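Local structure of DUF5618 domain-containing protein (Dyadobacter fermentans, 3MFN) at residues K46-D51 with V66-H71; T72-V77 with S115-L120. The protein is of unknown function, a mainly helical DUF5618-domain protein whose chain pairs with a second copy of itself. One frame throughout, in Å; residues are numbered along the deposited sequence.

Contact 1 of 2, residues K46-D51 with V66-H71; sequences KDILRD and VKMAGH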
loop_
_atom_site.group_PDB
_atom_site.type_symbol
_atom_site.label_atom_id
_atom_site.label_comp_id
_atom_site.label_asym_id
_atom_site.label_seq_id
_atom_site.Cartn_x
_atom_site.Cartn_y
_atom_site.Cartn_z
ATOM N N LYS A 46 -16.287 -3.732 2.861
ATOM C CA LYS A 46 -16.641 -2.709 1.849
ATOM C C LYS A 46 -17.818 -1.867 2.340
ATOM O O LYS A 46 -17.846 -0.640 2.145
ATOM C CB LYS A 46 -16.989 -3.399 0.541
ATOM C CG LYS A 46 -15.785 -4.091 -0.105
ATOM C CD LYS A 46 -16.214 -4.820 -1.391
ATOM C CE LYS A 46 -14.960 -5.356 -2.150
ATOM N NZ LYS A 46 -15.363 -6.326 -3.241
ATOM N N ASP A 47 -18.783 -2.497 3.020
ATOM C CA ASP A 47 -19.936 -1.744 3.510
ATOM C C ASP A 47 -19.533 -0.743 4.573
ATOM O O ASP A 47 -20.081 0.366 4.627
ATOM C CB ASP A 47 -21.029 -2.640 4.073
ATOM C CG ASP A 47 -21.776 -3.428 2.992
ATOM O OD1 ASP A 47 -21.752 -3.045 1.804
ATOM O OD2 ASP A 47 -22.465 -4.393 3.373
ATOM N N ILE A 48 -18.618 -1.143 5.445
ATOM C CA ILE A 48 -18.152 -0.243 6.485
ATOM C C ILE A 48 -17.500 0.987 5.825
ATOM O O ILE A 48 -17.709 2.122 6.241
ATOM C CB ILE A 48 -17.079 -0.983 7.432
ATOM C CG1 ILE A 48 -17.735 -2.061 8.312
ATOM C CG2 ILE A 48 -16.291 0.080 8.323
ATOM C CD1 ILE A 48 -16.693 -2.989 8.905
ATOM N N LEU A 49 -16.667 0.769 4.804
ATOM C CA LEU A 49 -16.049 1.911 4.141
ATOM C C LEU A 49 -17.113 2.807 3.500
ATOM O O LEU A 49 -17.053 4.022 3.615
ATOM C CB LEU A 49 -14.970 1.460 3.118
ATOM C CG LEU A 49 -13.631 0.858 3.658
ATOM C CD1 LEU A 49 -12.767 0.311 2.525
ATOM C CD2 LEU A 49 -12.820 1.877 4.420
ATOM N N ARG A 50 -18.096 2.216 2.833
ATOM C CA ARG A 50 -19.175 3.021 2.196
ATOM C C ARG A 50 -19.949 3.784 3.213
ATOM O O ARG A 50 -20.223 4.962 3.010
ATOM C CB ARG A 50 -20.125 2.114 1.405
ATOM C CG ARG A 50 -21.382 2.783 0.808
ATOM C CD ARG A 50 -22.427 1.739 0.371
ATOM N NE ARG A 50 -23.033 1.097 1.541
ATOM C CZ ARG A 50 -23.520 -0.150 1.551
ATOM N NH1 ARG A 50 -23.545 -0.882 0.437
ATOM N NH2 ARG A 50 -24.011 -0.667 2.681
ATOM N N ASP A 51 -20.332 3.120 4.313
ATOM C CA ASP A 51 -21.258 3.699 5.283
ATOM C C ASP A 51 -20.579 4.616 6.322
ATOM O O ASP A 51 -21.179 5.567 6.733
ATOM C CB ASP A 51 -22.031 2.573 5.976
ATOM C CG ASP A 51 -22.992 1.853 4.993
ATOM O OD1 ASP A 51 -23.342 2.506 3.989
ATOM O OD2 ASP A 51 -23.311 0.661 5.178
ATOM N N VAL A 66 -11.447 2.904 8.640
ATOM C CA VAL A 66 -10.447 2.331 7.753
ATOM C C VAL A 66 -9.710 1.169 8.421
ATOM O O VAL A 66 -9.538 0.081 7.849
ATOM C CB VAL A 66 -9.415 3.342 7.271
ATOM C CG1 VAL A 66 -8.428 2.561 6.433
ATOM C CG2 VAL A 66 -10.090 4.430 6.447
ATOM N N LYS A 67 -9.335 1.366 9.659
ATOM C CA LYS A 67 -8.739 0.289 10.462
ATOM C C LYS A 67 -9.635 -0.962 10.629
ATOM O O LYS A 67 -9.211 -2.096 10.392
ATOM C CB LYS A 67 -8.299 0.805 11.829
ATOM C CG LYS A 67 -7.113 1.732 11.759
ATOM C CD LYS A 67 -6.906 2.472 13.062
ATOM C CE LYS A 67 -5.706 3.402 13.007
ATOM N NZ LYS A 67 -5.611 4.304 14.197
HETATM N N MSE A 68 -10.898 -0.726 10.927
HETATM C CA MSE A 68 -11.900 -1.755 11.149
HETATM C C MSE A 68 -12.179 -2.528 9.903
HETATM O O MSE A 68 -12.207 -3.785 9.924
HETATM C CB MSE A 68 -13.227 -0.995 11.603
HETATM C CG MSE A 68 -14.190 -1.881 12.183
HETATM SE SE MSE A 68 -15.814 -1.033 12.738
HETATM C CE MSE A 68 -15.197 0.360 13.885
ATOM N N ALA A 69 -12.307 -1.789 8.791
ATOM C CA ALA A 69 -12.500 -2.400 7.492
ATOM C C ALA A 69 -11.321 -3.201 7.082
ATOM O O ALA A 69 -11.457 -4.292 6.571
ATOM C CB ALA A 69 -12.843 -1.382 6.394
ATOM N N GLY A 70 -10.133 -2.653 7.242
ATOM C CA GLY A 70 -8.968 -3.426 6.934
ATOM C C GLY A 70 -8.840 -4.719 7.693
ATOM O O GLY A 70 -8.451 -5.761 7.119
ATOM N N HIS A 71 -9.049 -4.648 9.005
ATOM C CA HIS A 71 -8.919 -5.810 9.846
ATOM C C HIS A 71 -9.948 -6.888 9.448
ATOM O O HIS A 71 -9.595 -8.100 9.257
ATOM C CB HIS A 71 -9.112 -5.436 11.305
ATOM C CG HIS A 71 -9.006 -6.598 12.206
ATOM N ND1 HIS A 71 -7.816 -7.267 12.388
ATOM C CD2 HIS A 71 -9.957 -7.309 12.863
ATOM C CE1 HIS A 71 -8.030 -8.312 13.165
ATOM N NE2 HIS A 71 -9.315 -8.322 13.511
#
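L49 and A69 make the tightest approach between the antiparallel segments 46-51 and 66-71, with L49 CG set 3.6 Å from A69 CB. The isobutyl group leans over the alanine methyl because CG stands anti to the carbonyl carbon (chi1 -71°). Of its two branches, CD2 does the touching: it lies against A69 CB and reaches on to the backbone of V66, where it comes 4.1 Å from V66 CA. V66 sends its own CB bond away from the partner helix, yet its CG2 still grazes L49 CD2. One leucine methyl thus bridges the successive turns of helix 63-85 that carry V66 and A69.

I48 approaches A69 with its shorter branch, CG2, which sits 4.2 Å from A69 CB. The longer branch runs through CG1 to bring CD1 alongside the CG-SE part of M68, a selenomethionine, with CD1 4.3 Å from M68 CG. This is apolar side-chain packing within an antiparallel helical hairpin: helices 34-52 and 63-85 run at 165° to each other in these segments, joined through the small strand pair 55-56 and 59-60, and the small A69 side chain is consistent with an axis separation of 8.7 Å. Y60 of strand 59-60, M124 of helix 107-126 and F139 of helix 132-153 also press on L49, which is buried.

On helix 46-51, charges are gathered on the side turned from the hydrophobic seam. R50 grips the D51 carboxylate side-on, NE to OD1 at 2.8 Å and nearly straight (174°), NH2 to OD2 at 2.9 Å. The two bonds fix the guanidinium rotation. D47 OD1 lies near R50 NH1, well out of the guanidinium plane, adding a purely electrostatic attraction.

Contact 2 of 2, residues T72-V77 with S115-L120; sequences TAYSGV and SVYEQL
L120 N donates to V116 O at 2.7 Å, a backbone bond joining two residues of helix 107-126 that both press on segment 72-77; a wider pi-type turn covers 117-120. No hydrogen bond crosses the interface, and the side chains meet across it by apolar packing. L120 CD2 lies 3.9 Å from the A73 methyl, and its CB faces CB of Y74.

Y74 spans most of the seam. With CG turned anti to the backbone N (chi1 -174°), its ring reaches along the partner helix, past V116 to Y117. V116 CG1 meets the ring at its edge, 3.9 Å from CD1. Farther out, Y74 OH approaches Y117 CD1 at 3.6 Å, near the plane of the Y117 ring and at its rim. The two tyrosine side chains lie side by side and point the same way, without stacking on each other. V116 CG1 does double duty, since V77 CG2 also packs on it at 4.2 Å. Replacing Y74 by an alanine would probably open a gap beside V116 and take away the ring that Y117 CD1 and H121 pack against.

H121 extends the aromatic cluster, its ring meeting those of Y74 and Y117. The segment axes run nearly antiparallel (159°), 9.9 Å apart. Helix 63-85 is central here: A73 also rests on L42 and A45 of helix 34-52 and on F139 of helix 132-153, while S115 and Q119 of helix 107-126 hydrogen-bond to D131 and Q119 of the second subunit.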
loop_
_atom_site.group_PDB
_atom_site.type_symbol
_atom_site.label_atom_id
_atom_site.label_comp_id
_atom_site.label_asym_id
_atom_site.label_seq_id
_atom_site.Cartn_x
_atom_site.Cartn_y
_atom_site.Cartn_z
ATOM N N THR A 72 -11.178 -6.438 9.206
ATOM C CA THR A 72 -12.243 -7.316 8.826
ATOM C C THR A 72 -11.958 -8.010 7.466
ATOM O O THR A 72 -12.095 -9.286 7.343
ATOM C CB THR A 72 -13.580 -6.548 8.778
ATOM O OG1 THR A 72 -13.813 -5.982 10.044
ATOM C CG2 THR A 72 -14.783 -7.469 8.460
ATOM N N ALA A 73 -11.582 -7.219 6.460
ATOM C CA ALA A 73 -11.211 -7.802 5.153
ATOM C C ALA A 73 -10.058 -8.797 5.261
ATOM O O ALA A 73 -10.146 -9.896 4.741
ATOM C CB ALA A 73 -10.866 -6.708 4.127
ATOM N N TYR A 74 -8.981 -8.422 5.933
ATOM C CA TYR A 74 -7.870 -9.283 6.170
ATOM C C TYR A 74 -8.247 -10.555 6.949
ATOM O O TYR A 74 -7.812 -11.652 6.551
ATOM C CB TYR A 74 -6.762 -8.567 6.905
ATOM C CG TYR A 74 -5.491 -9.398 7.061
ATOM C CD1 TYR A 74 -4.757 -9.767 5.949
ATOM C CD2 TYR A 74 -5.026 -9.792 8.321
ATOM C CE1 TYR A 74 -3.608 -10.498 6.077
ATOM C CE2 TYR A 74 -3.850 -10.492 8.462
ATOM C CZ TYR A 74 -3.166 -10.855 7.330
ATOM O OH TYR A 74 -2.057 -11.589 7.438
ATOM N N SER A 75 -9.084 -10.439 7.979
ATOM C CA SER A 75 -9.543 -11.588 8.773
ATOM C C SER A 75 -10.371 -12.527 7.870
ATOM O O SER A 75 -10.346 -13.753 8.031
ATOM C CB SER A 75 -10.380 -11.094 9.967
ATOM O OG SER A 75 -9.551 -10.330 10.841
ATOM N N GLY A 76 -11.075 -11.951 6.901
ATOM C CA GLY A 76 -11.786 -12.760 5.901
ATOM C C GLY A 76 -10.870 -13.671 5.128
ATOM O O GLY A 76 -11.106 -14.880 4.994
ATOM N N VAL A 77 -9.803 -13.081 4.581
ATOM C CA VAL A 77 -8.806 -13.814 3.863
ATOM C C VAL A 77 -8.214 -14.910 4.758
ATOM O O VAL A 77 -8.085 -16.084 4.325
ATOM C CB VAL A 77 -7.683 -12.879 3.330
ATOM C CG1 VAL A 77 -6.528 -13.715 2.638
ATOM C CG2 VAL A 77 -8.255 -11.835 2.458
ATOM N N SER A 115 0.836 -8.786 -0.688
ATOM C CA SER A 115 0.244 -7.528 -1.025
ATOM C C SER A 115 -1.025 -7.304 -0.208
ATOM O O SER A 115 -1.203 -6.220 0.339
ATOM C CB SER A 115 -0.022 -7.465 -2.531
ATOM O OG SER A 115 -0.219 -6.149 -2.958
ATOM N N VAL A 116 -1.898 -8.322 -0.114
ATOM C CA VAL A 116 -3.007 -8.254 0.844
ATOM C C VAL A 116 -2.591 -7.891 2.267
ATOM O O VAL A 116 -3.190 -6.995 2.905
ATOM C CB VAL A 116 -3.751 -9.558 0.848
ATOM C CG1 VAL A 116 -4.745 -9.622 2.009
ATOM C CG2 VAL A 116 -4.442 -9.773 -0.476
ATOM N N TYR A 117 -1.558 -8.572 2.770
ATOM C CA TYR A 117 -0.990 -8.296 4.068
ATOM C C TYR A 117 -0.518 -6.861 4.185
ATOM O O TYR A 117 -0.912 -6.145 5.124
ATOM C CB TYR A 117 0.109 -9.282 4.369
ATOM C CG TYR A 117 0.974 -8.950 5.568
ATOM C CD1 TYR A 117 0.587 -9.275 6.861
ATOM C CD2 TYR A 117 2.203 -8.383 5.397
ATOM C CE1 TYR A 117 1.423 -8.971 7.939
ATOM C CE2 TYR A 117 3.006 -8.072 6.444
ATOM C CZ TYR A 117 2.632 -8.372 7.687
ATOM O OH TYR A 117 3.497 -8.024 8.655
ATOM N N GLU A 118 0.205 -6.387 3.169
ATOM C CA GLU A 118 0.686 -5.013 3.163
ATOM C C GLU A 118 -0.474 -4.023 3.173
ATOM O O GLU A 118 -0.484 -3.116 3.994
ATOM C CB GLU A 118 1.584 -4.713 1.963
ATOM C CG GLU A 118 2.909 -5.493 1.995
ATOM C CD GLU A 118 3.848 -5.033 3.034
ATOM O OE1 GLU A 118 3.873 -3.842 3.385
ATOM O OE2 GLU A 118 4.648 -5.862 3.471
ATOM N N GLN A 119 -1.412 -4.211 2.263
ATOM C CA GLN A 119 -2.439 -3.227 2.045
ATOM C C GLN A 119 -3.552 -3.257 3.055
ATOM O O GLN A 119 -4.068 -2.191 3.442
ATOM C CB GLN A 119 -3.026 -3.352 0.630
ATOM C CG GLN A 119 -2.042 -3.031 -0.567
ATOM C CD GLN A 119 -1.252 -1.792 -0.373
ATOM O OE1 GLN A 119 -1.766 -0.815 0.149
ATOM N NE2 GLN A 119 0.054 -1.830 -0.728
ATOM N N LEU A 120 -4.001 -4.461 3.418
ATOM C CA LEU A 120 -5.157 -4.563 4.307
ATOM C C LEU A 120 -4.757 -4.633 5.758
ATOM O O LEU A 120 -5.380 -3.990 6.619
ATOM C CB LEU A 120 -6.048 -5.729 3.941
ATOM C CG LEU A 120 -7.049 -5.742 2.780
ATOM C CD1 LEU A 120 -6.752 -4.861 1.572
ATOM C CD2 LEU A 120 -7.395 -7.180 2.366
#

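Helix 63-85 is common to both contacts and shows how one helix can serve two partners in series: contact 1 ties it to helix 34-52, and contact 2, starting directly after H71, ties it to helix 107-126. Their centres are about 12 Å apart, and they meet where G70 O packs against L120 CB at 4.0 Å. Contact 2 lies about 3 Å from the chain centre, contact 1 about 12 Å. F139 of helix 132-153 joins them, touching both L49 and A73. No active site is known; an acetate, probably from the crystallisation liquor, is modelled doubtfully close to the Y74 side chain of contact 2.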